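Local atomic coordinates of phenazine biosynthesis protein, PhzF family (Bacillus anthracis, PDB entry 3EDN), a protein that is a PhzF-family protein of diaminopimelate epimerase-like fold that probably acts as an isomerase, perhaps in phenazine-type metabolism. Residues A[77-86]-A[115-123]; A[10-21]-A[262-270]. All blocks are in the same frame, centred on the assembly; numbering follows the deposited sequence.

Interaction 1. Residues A[77-86]-A[115-123]; sequences TVGTIYALRE and GETFIKMRQ
Ile119 lies at the apolar centre, its side chain directed from strand 117-122 at the passing turn of helix 77-86. Its CG1 rests against the backbone of that turn, 3.7 Å from Val78 O, and its CD1 reaches Ile81 CG2 at 3.8 Å, the two isoleucine side chains crossing at about a right angle. Towards the helix start, selenomethionine Met121 folds back at chi3 (54°), which brings its methyl group between two helix residues: CE is 3.6 Å from Val78 CG2 and a tight 3.5 Å from Thr77 CG2. The hydroxyl of Thr77 is engaged elsewhere, with Tyr63.

At the other end Tyr82, its CG anti to the backbone N (chi1 179°), presents a ring edge to Thr117 O, which lies near the ring plane 3.5 Å from CD1. That carbonyl accepts a hydrogen bond from Thr288 OG1 of strand 282-298. One water links Tyr82 OH to Thr117 N.

The polar edge is a single direct bond, Thr117 OG1 donating to Glu86 OE1 at 2.8 Å from above the carboxylate plane. It belongs to one of two modelled conformers of Glu86, in which CG also covers the rim of one Tyr82 face. With segment axes 8.2 Å apart at 137°, alternate strand residues 117, 119 and 121 meet the helix: cohesion is mainly apolar, and the polar bonds between the two segments lie at the Thr117 end.

Interaction 2. Residues A[10-21]-A[262-270]; sequences DAFTNKPNMGNP and IHKDGRVTV
Phe12 and Met18 offer their carbonyls to the 262-270 segment at two separate points: Phe12 O accepts from Arg267 N at 2.8 Å, and Met18 O from Asp265 N at 2.9 Å. Between these bonds Gly266 passes close to the loop, its CA 3.2 Å from Phe12 O in a CA-H...O contact.

Lys264 spans the loop. Bent at chi2 (-88°) and chi3, its chain runs past Met18 and delivers NZ to two backbone carbonyls. The bond from Lys264 NZ to Gly19 O is 2.8 Å and lies in the carbonyl plane, whereas Asn17 O is approached from well above its plane. Asp10, held through OD1 by His8, accepts from Gly19 N with OD2. Asp10 OD2 is 4.1 Å from Lys264 NZ; this is too far for a salt bridge, but the opposite charge probably stabilises the ammonium.

Thr13 OG1 donates to Asp265 O at 3.1 Å, from above the carbonyl plane. On the apolar side, Val268 CG2 sits over one face of the Phe12 ring, 3.9 Å from its centroid, in a CH-pi contact. Elsewhere that ring packs on His75 and Val78 of helix 74-86.

In one of its two modelled conformers Arg267 forms salt bridges with Asp206 and with Asp265, whose OD1 is bonded to Gln260. A water accepts from Asn14 ND2, also in one of two conformers, and weakly from Arg267 NH2, bridging amide and guanidinium planes 78° apart.

Strands 3-11 and 20-25 are antiparallel neighbours, and their connection contains a type II turn from Lys15 to Met18. The contact therefore sets a beta-hairpin loop from the beginning of the chain against a strand near its end, an interlobe junction consistent with the two-lobed diaminopimelate epimerase-like fold.

The centres of interactions 1 and 2 lie 13 Å apart, and 77-86 with 115-123 is nested in the chain loop closed by 10-21 with 262-270. They meet directly: Val78 CG2 is 3.9 Å from Phe12 CE1, and Phe118 CE2 approaches Thr269 OG1 at 3.7 Å. Strand 282-298 joins them further, since its Gly287 pairs through the backbone with Ile119 and the next residue, Thr288, with Phe12. Sulfate ions lie about 4 Å from the side chains of Glu86 and Phe12. They probably come from the crystallisation liquor, so proximity alone does not establish a substrate site at either contact.

Interaction 1. Residues A[77-86]-A[115-123]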
loop_
_atom_site.group_PDB
_atom_site.type_symbol
_atom_site.label_atom_id
_atom_site.label_comp_id
_atom_site.label_asym_id
_atom_site.label_seq_id
_atom_site.Cartn_x
_atom_site.Cartn_y
_atom_site.Cartn_z
ATOM N N THR A 77 6.663 -17.235 -3.955
ATOM C CA THR A 77 5.536 -17.965 -3.394
ATOM C C THR A 77 5.984 -19.279 -2.759
ATOM O O THR A 77 5.602 -19.604 -1.635
ATOM C CB THR A 77 4.462 -18.203 -4.480
ATOM O OG1 THR A 77 4.008 -16.924 -4.963
ATOM C CG2 THR A 77 3.281 -18.982 -3.928
ATOM N N VAL A 78 6.804 -20.038 -3.468
ATOM C CA VAL A 78 7.357 -21.256 -2.891
ATOM C C VAL A 78 8.098 -20.985 -1.574
ATOM O O VAL A 78 7.813 -21.626 -0.564
ATOM C CB VAL A 78 8.278 -21.986 -3.889
ATOM C CG1 VAL A 78 9.148 -23.056 -3.179
ATOM C CG2 VAL A 78 7.452 -22.599 -5.023
ATOM N N GLY A 79 9.037 -20.041 -1.582
ATOM C CA GLY A 79 9.783 -19.762 -0.362
ATOM C C GLY A 79 8.890 -19.275 0.766
ATOM O O GLY A 79 9.037 -19.683 1.930
ATOM N N THR A 80 7.941 -18.414 0.428
ATOM C CA THR A 80 7.099 -17.783 1.463
ATOM C C THR A 80 6.124 -18.773 2.087
ATOM O O THR A 80 6.008 -18.857 3.314
ATOM C CB THR A 80 6.357 -16.553 0.921
ATOM O OG1 THR A 80 7.313 -15.586 0.462
ATOM C CG2 THR A 80 5.484 -15.904 1.993
ATOM N N ILE A 81 5.431 -19.550 1.259
ATOM C CA ILE A 81 4.516 -20.531 1.822
ATOM C C ILE A 81 5.295 -21.607 2.581
ATOM O O ILE A 81 4.860 -22.053 3.634
ATOM C CB ILE A 81 3.589 -21.148 0.773
ATOM C CG1 ILE A 81 2.817 -20.056 0.036
ATOM C CG2 ILE A 81 2.623 -22.151 1.430
ATOM C CD1 ILE A 81 2.107 -19.075 0.950
ATOM N N TYR A 82 6.437 -22.040 2.057
ATOM C CA TYR A 82 7.262 -22.979 2.811
ATOM C C TYR A 82 7.596 -22.412 4.210
ATOM O O TYR A 82 7.485 -23.108 5.231
ATOM C CB TYR A 82 8.563 -23.268 2.054
ATOM C CG TYR A 82 9.453 -24.219 2.811
ATOM C CD1 TYR A 82 9.384 -25.597 2.607
ATOM C CD2 TYR A 82 10.336 -23.741 3.772
ATOM C CE1 TYR A 82 10.183 -26.471 3.326
ATOM C CE2 TYR A 82 11.158 -24.612 4.487
ATOM C CZ TYR A 82 11.066 -25.968 4.265
ATOM O OH TYR A 82 11.877 -26.799 5.004
ATOM N N ALA A 83 8.047 -21.163 4.258
ATOM C CA ALA A 83 8.401 -20.561 5.540
ATOM C C ALA A 83 7.200 -20.473 6.477
ATOM O O ALA A 83 7.290 -20.831 7.659
ATOM C CB ALA A 83 9.005 -19.193 5.310
ATOM N N LEU A 84 6.067 -20.016 5.959
ATOM C CA LEU A 84 4.866 -19.948 6.808
ATOM C C LEU A 84 4.499 -21.317 7.354
ATOM O O LEU A 84 4.201 -21.472 8.539
ATOM C CB LEU A 84 3.675 -19.364 6.045
ATOM C CG LEU A 84 3.750 -17.901 5.621
ATOM C CD1 LEU A 84 2.676 -17.550 4.619
ATOM C CD2 LEU A 84 3.592 -17.000 6.853
ATOM N N ARG A 85 4.507 -22.318 6.491
ATOM C CA ARG A 85 4.125 -23.654 6.913
ATOM C C ARG A 85 5.106 -24.205 7.946
ATOM O O ARG A 85 4.693 -24.669 9.014
ATOM C CB ARG A 85 4.019 -24.571 5.689
ATOM C CG ARG A 85 3.896 -26.052 6.009
ATOM C CD ARG A 85 2.471 -26.471 6.335
ATOM N NE ARG A 85 2.401 -27.928 6.380
ATOM C CZ ARG A 85 1.341 -28.657 6.052
ATOM N NH1 ARG A 85 0.215 -28.084 5.650
ATOM N NH2 ARG A 85 1.415 -29.976 6.126
ATOM N N GLU A 86 6.399 -24.145 7.644
ATOM C CA GLU A 86 7.392 -24.750 8.509
ATOM C C GLU A 86 7.507 -24.038 9.850
ATOM O O GLU A 86 7.952 -24.628 10.826
ATOM C CB GLU A 86 8.740 -24.805 7.787
ATOM C CG GLU A 86 8.728 -25.792 6.634
ATOM C CD GLU A 86 8.436 -27.206 7.096
ATOM O OE1 GLU A 86 7.301 -27.694 6.885
ATOM O OE2 GLU A 86 9.333 -27.812 7.706
ATOM N N GLY A 115 10.539 -36.332 3.237
ATOM C CA GLY A 115 9.891 -35.740 4.395
ATOM C C GLY A 115 9.866 -34.224 4.346
ATOM O O GLY A 115 9.390 -33.576 5.278
ATOM N N GLU A 116 10.369 -33.668 3.250
ATOM C CA GLU A 116 10.432 -32.223 3.030
ATOM C C GLU A 116 9.099 -31.671 2.523
ATOM O O GLU A 116 8.488 -32.264 1.633
ATOM C CB GLU A 116 11.505 -31.894 1.984
ATOM C CG GLU A 116 12.902 -32.450 2.250
ATOM C CD GLU A 116 13.942 -31.874 1.301
ATOM O OE1 GLU A 116 14.037 -32.350 0.147
ATOM O OE2 GLU A 116 14.667 -30.931 1.704
ATOM N N THR A 117 8.673 -30.534 3.057
ATOM C CA THR A 117 7.474 -29.873 2.586
ATOM C C THR A 117 7.696 -29.278 1.202
ATOM O O THR A 117 8.700 -28.594 0.956
ATOM C CB THR A 117 7.027 -28.785 3.568
ATOM O OG1 THR A 117 6.573 -29.406 4.787
ATOM C CG2 THR A 117 5.902 -27.950 2.971
ATOM N N PHE A 118 6.771 -29.580 0.296
ATOM C CA PHE A 118 6.786 -29.057 -1.060
ATOM C C PHE A 118 5.563 -28.189 -1.302
ATOM O O PHE A 118 4.470 -28.494 -0.830
ATOM C CB PHE A 118 6.791 -30.234 -2.054
ATOM C CG PHE A 118 8.163 -30.643 -2.494
ATOM C CD1 PHE A 118 9.097 -31.147 -1.589
ATOM C CD2 PHE A 118 8.540 -30.486 -3.815
ATOM C CE1 PHE A 118 10.379 -31.496 -2.027
ATOM C CE2 PHE A 118 9.794 -30.838 -4.243
ATOM C CZ PHE A 118 10.715 -31.334 -3.356
ATOM N N ILE A 119 5.760 -27.104 -2.037
ATOM C CA ILE A 119 4.702 -26.146 -2.361
ATOM C C ILE A 119 4.463 -26.252 -3.864
ATOM O O ILE A 119 5.400 -26.063 -4.656
ATOM C CB ILE A 119 5.144 -24.700 -2.055
ATOM C CG1 ILE A 119 5.653 -24.586 -0.610
ATOM C CG2 ILE A 119 4.026 -23.721 -2.338
ATOM C CD1 ILE A 119 4.710 -25.134 0.445
ATOM N N LYS A 120 3.215 -26.517 -4.246
ATOM C CA LYS A 120 2.867 -26.837 -5.636
ATOM C C LYS A 120 1.911 -25.787 -6.176
ATOM O O LYS A 120 0.964 -25.397 -5.496
ATOM C CB LYS A 120 2.223 -28.223 -5.695
ATOM C CG LYS A 120 1.884 -28.720 -7.094
ATOM C CD LYS A 120 1.316 -30.146 -6.999
ATOM C CE LYS A 120 0.857 -30.665 -8.347
ATOM N NZ LYS A 120 0.219 -32.018 -8.198
HETATM N N MSE A 121 2.143 -25.328 -7.400
HETATM C CA MSE A 121 1.271 -24.316 -7.989
HETATM C C MSE A 121 1.080 -24.588 -9.473
HETATM O O MSE A 121 1.878 -25.292 -10.084
HETATM C CB MSE A 121 1.820 -22.905 -7.768
HETATM C CG MSE A 121 3.174 -22.640 -8.366
HETATM SE SE MSE A 121 4.129 -21.188 -7.408
HETATM C CE MSE A 121 3.986 -21.931 -5.624
ATOM N N ARG A 122 0.004 -24.040 -10.028
ATOM C CA ARG A 122 -0.323 -24.198 -11.443
ATOM C C ARG A 122 0.316 -23.100 -12.275
ATOM O O ARG A 122 0.301 -21.925 -11.889
ATOM C CB ARG A 122 -1.843 -24.137 -11.627
ATOM C CG ARG A 122 -2.333 -24.182 -13.078
ATOM C CD ARG A 122 -2.347 -25.607 -13.640
ATOM N NE ARG A 122 -3.018 -26.532 -12.728
ATOM C CZ ARG A 122 -4.339 -26.650 -12.606
ATOM N NH1 ARG A 122 -5.155 -25.914 -13.353
ATOM N NH2 ARG A 122 -4.849 -27.517 -11.739
ATOM N N GLN A 123 0.849 -23.469 -13.437
ATOM C CA GLN A 123 1.333 -22.462 -14.377
ATOM C C GLN A 123 0.346 -22.327 -15.532
ATOM O O GLN A 123 -0.618 -23.071 -15.622
ATOM C CB GLN A 123 2.718 -22.841 -14.889
ATOM C CG GLN A 123 3.766 -22.740 -13.771
ATOM C CD GLN A 123 5.178 -22.945 -14.265
ATOM O OE1 GLN A 123 5.385 -23.488 -15.345
ATOM N NE2 GLN A 123 6.161 -22.546 -13.447
HETATM O O HOH W 1 11.082 -29.604 4.805
#

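Interaction 2. Residues A[10-21]-A[262-270]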
loop_
_atom_site.group_PDB
_atom_site.type_symbol
_atom_site.label_atom_id
_atom_site.label_comp_id
_atom_site.label_asym_id
_atom_site.label_seq_id
_atom_site.Cartn_x
_atom_site.Cartn_y
_atom_site.Cartn_z
ATOM N N ASP A 10 15.865 -19.754 0.705
ATOM C CA ASP A 10 16.214 -20.095 -0.682
ATOM C C ASP A 10 15.164 -21.050 -1.211
ATOM O O ASP A 10 14.888 -22.071 -0.583
ATOM C CB ASP A 10 17.593 -20.751 -0.783
ATOM C CG ASP A 10 18.713 -19.741 -0.985
ATOM O OD1 ASP A 10 18.448 -18.521 -1.041
ATOM O OD2 ASP A 10 19.863 -20.214 -1.097
ATOM N N ALA A 11 14.549 -20.692 -2.338
ATOM C CA ALA A 11 13.543 -21.552 -2.978
ATOM C C ALA A 11 14.181 -22.605 -3.889
ATOM O O ALA A 11 15.268 -22.387 -4.462
ATOM C CB ALA A 11 12.570 -20.712 -3.781
ATOM N N PHE A 12 13.480 -23.733 -4.040
ATOM C CA PHE A 12 13.875 -24.838 -4.935
ATOM C C PHE A 12 15.187 -25.503 -4.522
ATOM O O PHE A 12 15.980 -25.951 -5.367
ATOM C CB PHE A 12 13.947 -24.382 -6.399
ATOM C CG PHE A 12 12.675 -23.772 -6.920
ATOM C CD1 PHE A 12 11.484 -24.490 -6.899
ATOM C CD2 PHE A 12 12.675 -22.508 -7.494
ATOM C CE1 PHE A 12 10.297 -23.929 -7.400
ATOM C CE2 PHE A 12 11.510 -21.956 -7.980
ATOM C CZ PHE A 12 10.331 -22.669 -7.953
ATOM N N THR A 13 15.424 -25.567 -3.219
ATOM C CA THR A 13 16.563 -26.300 -2.691
ATOM C C THR A 13 16.292 -26.715 -1.251
ATOM O O THR A 13 15.396 -26.170 -0.590
ATOM C CB THR A 13 17.860 -25.452 -2.748
ATOM O OG1 THR A 13 18.999 -26.279 -2.510
ATOM C CG2 THR A 13 17.826 -24.353 -1.693
ATOM N N ASN A 14 17.071 -27.691 -0.775
ATOM C CA ASN A 14 16.983 -28.093 0.622
ATOM C C ASN A 14 18.241 -27.709 1.385
ATOM O O ASN A 14 18.354 -27.976 2.581
ATOM C CB ASN A 14 16.682 -29.590 0.767
ATOM C CG ASN A 14 17.625 -30.453 -0.041
ATOM O OD1 ASN A 14 18.665 -29.990 -0.516
ATOM N ND2 ASN A 14 17.264 -31.727 -0.203
ATOM N N LYS A 15 19.166 -27.025 0.710
ATOM C CA LYS A 15 20.392 -26.571 1.385
ATOM C C LYS A 15 20.598 -25.070 1.312
ATOM O O LYS A 15 20.493 -24.484 0.244
ATOM C CB LYS A 15 21.602 -27.323 0.838
ATOM C CG LYS A 15 21.526 -28.815 1.153
ATOM C CD LYS A 15 22.849 -29.504 1.031
ATOM C CE LYS A 15 22.687 -31.001 1.263
ATOM N NZ LYS A 15 22.540 -31.292 2.697
ATOM N N PRO A 16 20.871 -24.426 2.467
ATOM C CA PRO A 16 21.080 -22.972 2.487
ATOM C C PRO A 16 22.111 -22.542 1.433
ATOM O O PRO A 16 23.128 -23.231 1.230
ATOM C CB PRO A 16 21.619 -22.723 3.907
ATOM C CG PRO A 16 21.117 -23.865 4.715
ATOM C CD PRO A 16 21.047 -25.030 3.793
ATOM N N ASN A 17 21.851 -21.440 0.765
ATOM C CA ASN A 17 22.718 -20.836 -0.245
ATOM C C ASN A 17 22.684 -21.505 -1.602
ATOM O O ASN A 17 23.316 -21.087 -2.461
ATOM C CB ASN A 17 24.179 -20.686 0.215
ATOM C CG ASN A 17 24.312 -20.064 1.602
ATOM O OD1 ASN A 17 24.258 -18.899 1.748
ATOM N ND2 ASN A 17 24.450 -20.863 2.554
HETATM N N MSE A 18 21.924 -22.567 -1.728
HETATM C CA MSE A 18 22.007 -23.329 -2.971
HETATM C C MSE A 18 20.787 -23.157 -3.871
HETATM O O MSE A 18 20.647 -23.841 -4.871
HETATM C CB MSE A 18 22.306 -24.801 -2.667
HETATM C CG MSE A 18 23.486 -24.973 -1.734
HETATM SE SE MSE A 18 24.333 -26.716 -1.814
HETATM C CE MSE A 18 25.568 -26.429 -3.293
ATOM N N GLY A 19 19.927 -22.195 -3.535
ATOM C CA GLY A 19 18.726 -21.955 -4.322
ATOM C C GLY A 19 18.521 -20.515 -4.775
ATOM O O GLY A 19 19.476 -19.725 -4.888
ATOM N N ASN A 20 17.258 -20.191 -5.043
ATOM C CA ASN A 20 16.864 -18.884 -5.538
ATOM C C ASN A 20 16.360 -18.043 -4.375
ATOM O O ASN A 20 15.321 -18.335 -3.808
ATOM C CB ASN A 20 15.778 -19.068 -6.593
ATOM C CG ASN A 20 15.484 -17.786 -7.367
ATOM O OD1 ASN A 20 15.924 -16.692 -6.982
ATOM N ND2 ASN A 20 14.777 -17.917 -8.473
ATOM N N PRO A 21 17.124 -17.013 -3.996
ATOM C CA PRO A 21 16.757 -16.233 -2.794
ATOM C C PRO A 21 15.388 -15.607 -2.845
ATOM O O PRO A 21 14.949 -15.058 -3.880
ATOM C CB PRO A 21 17.796 -15.108 -2.782
ATOM C CG PRO A 21 19.000 -15.746 -3.440
ATOM C CD PRO A 21 18.363 -16.501 -4.604
ATOM N N ILE A 262 26.998 -22.369 -11.279
ATOM C CA ILE A 262 27.266 -21.205 -10.429
ATOM C C ILE A 262 27.207 -21.572 -8.950
ATOM O O ILE A 262 26.870 -20.734 -8.104
ATOM C CB ILE A 262 26.361 -19.985 -10.748
ATOM C CG1 ILE A 262 24.887 -20.346 -10.641
ATOM C CG2 ILE A 262 26.647 -19.455 -12.136
ATOM C CD1 ILE A 262 23.994 -19.168 -10.921
ATOM N N HIS A 263 27.539 -22.830 -8.661
ATOM C CA HIS A 263 27.820 -23.283 -7.287
ATOM C C HIS A 263 26.579 -23.439 -6.430
ATOM O O HIS A 263 26.645 -23.361 -5.195
ATOM C CB HIS A 263 28.847 -22.363 -6.634
ATOM C CG HIS A 263 29.978 -22.047 -7.554
ATOM N ND1 HIS A 263 30.202 -20.785 -8.062
ATOM C CD2 HIS A 263 30.889 -22.858 -8.139
ATOM C CE1 HIS A 263 31.236 -20.825 -8.888
ATOM N NE2 HIS A 263 31.670 -22.069 -8.950
ATOM N N LYS A 264 25.440 -23.628 -7.092
ATOM C CA LYS A 264 24.178 -23.834 -6.410
ATOM C C LYS A 264 23.682 -25.241 -6.700
ATOM O O LYS A 264 24.386 -26.045 -7.330
ATOM C CB LYS A 264 23.148 -22.817 -6.893
ATOM C CG LYS A 264 23.595 -21.365 -6.802
ATOM C CD LYS A 264 23.271 -20.795 -5.462
ATOM C CE LYS A 264 22.757 -19.350 -5.588
ATOM N NZ LYS A 264 22.079 -18.913 -4.327
ATOM N N ASP A 265 22.480 -25.556 -6.238
ATOM C CA ASP A 265 21.918 -26.877 -6.526
ATOM C C ASP A 265 20.409 -26.835 -6.397
ATOM O O ASP A 265 19.835 -27.253 -5.382
ATOM C CB ASP A 265 22.513 -27.972 -5.625
ATOM C CG ASP A 265 21.989 -29.353 -5.984
ATOM O OD1 ASP A 265 21.653 -29.582 -7.161
ATOM O OD2 ASP A 265 21.867 -30.202 -5.078
ATOM N N GLY A 266 19.783 -26.318 -7.444
ATOM C CA GLY A 266 18.347 -26.135 -7.446
ATOM C C GLY A 266 17.649 -27.286 -8.132
ATOM O O GLY A 266 18.188 -27.885 -9.075
ATOM N N ARG A 267 16.460 -27.598 -7.642
ATOM C CA ARG A 267 15.622 -28.622 -8.259
ATOM C C ARG A 267 14.182 -28.141 -8.270
ATOM O O ARG A 267 13.696 -27.554 -7.306
ATOM C CB ARG A 267 15.747 -29.964 -7.536
ATOM C CG ARG A 267 17.076 -30.668 -7.792
ATOM C CD ARG A 267 17.066 -32.118 -7.321
ATOM N NE ARG A 267 16.904 -32.246 -5.872
ATOM C CZ ARG A 267 17.908 -32.241 -4.995
ATOM N NH1 ARG A 267 19.163 -32.116 -5.414
ATOM N NH2 ARG A 267 17.661 -32.370 -3.693
ATOM N N VAL A 268 13.517 -28.365 -9.391
ATOM C CA VAL A 268 12.104 -28.072 -9.527
ATOM C C VAL A 268 11.394 -29.328 -9.996
ATOM O O VAL A 268 11.828 -29.974 -10.956
ATOM C CB VAL A 268 11.836 -26.944 -10.514
ATOM C CG1 VAL A 268 10.348 -26.595 -10.526
ATOM C CG2 VAL A 268 12.669 -25.735 -10.151
ATOM N N THR A 269 10.328 -29.704 -9.294
ATOM C CA THR A 269 9.490 -30.811 -9.758
ATOM C C THR A 269 8.407 -30.289 -10.690
ATOM O O THR A 269 7.725 -29.320 -10.376
ATOM C CB THR A 269 8.898 -31.571 -8.560
ATOM O OG1 THR A 269 9.980 -32.077 -7.761
ATOM C CG2 THR A 269 8.030 -32.746 -9.029
ATOM N N VAL A 270 8.276 -30.921 -11.854
ATOM C CA VAL A 270 7.292 -30.501 -12.849
ATOM C C VAL A 270 6.290 -31.607 -13.096
ATOM O O VAL A 270 6.693 -32.739 -13.378
ATOM C CB VAL A 270 7.947 -30.057 -14.171
ATOM C CG1 VAL A 270 6.881 -29.449 -15.110
ATOM C CG2 VAL A 270 9.093 -29.067 -13.891
HETATM O O HOH W 2 19.776 -32.910 -0.962
HETATM O O HOH W 3 26.542 -21.264 -3.168
#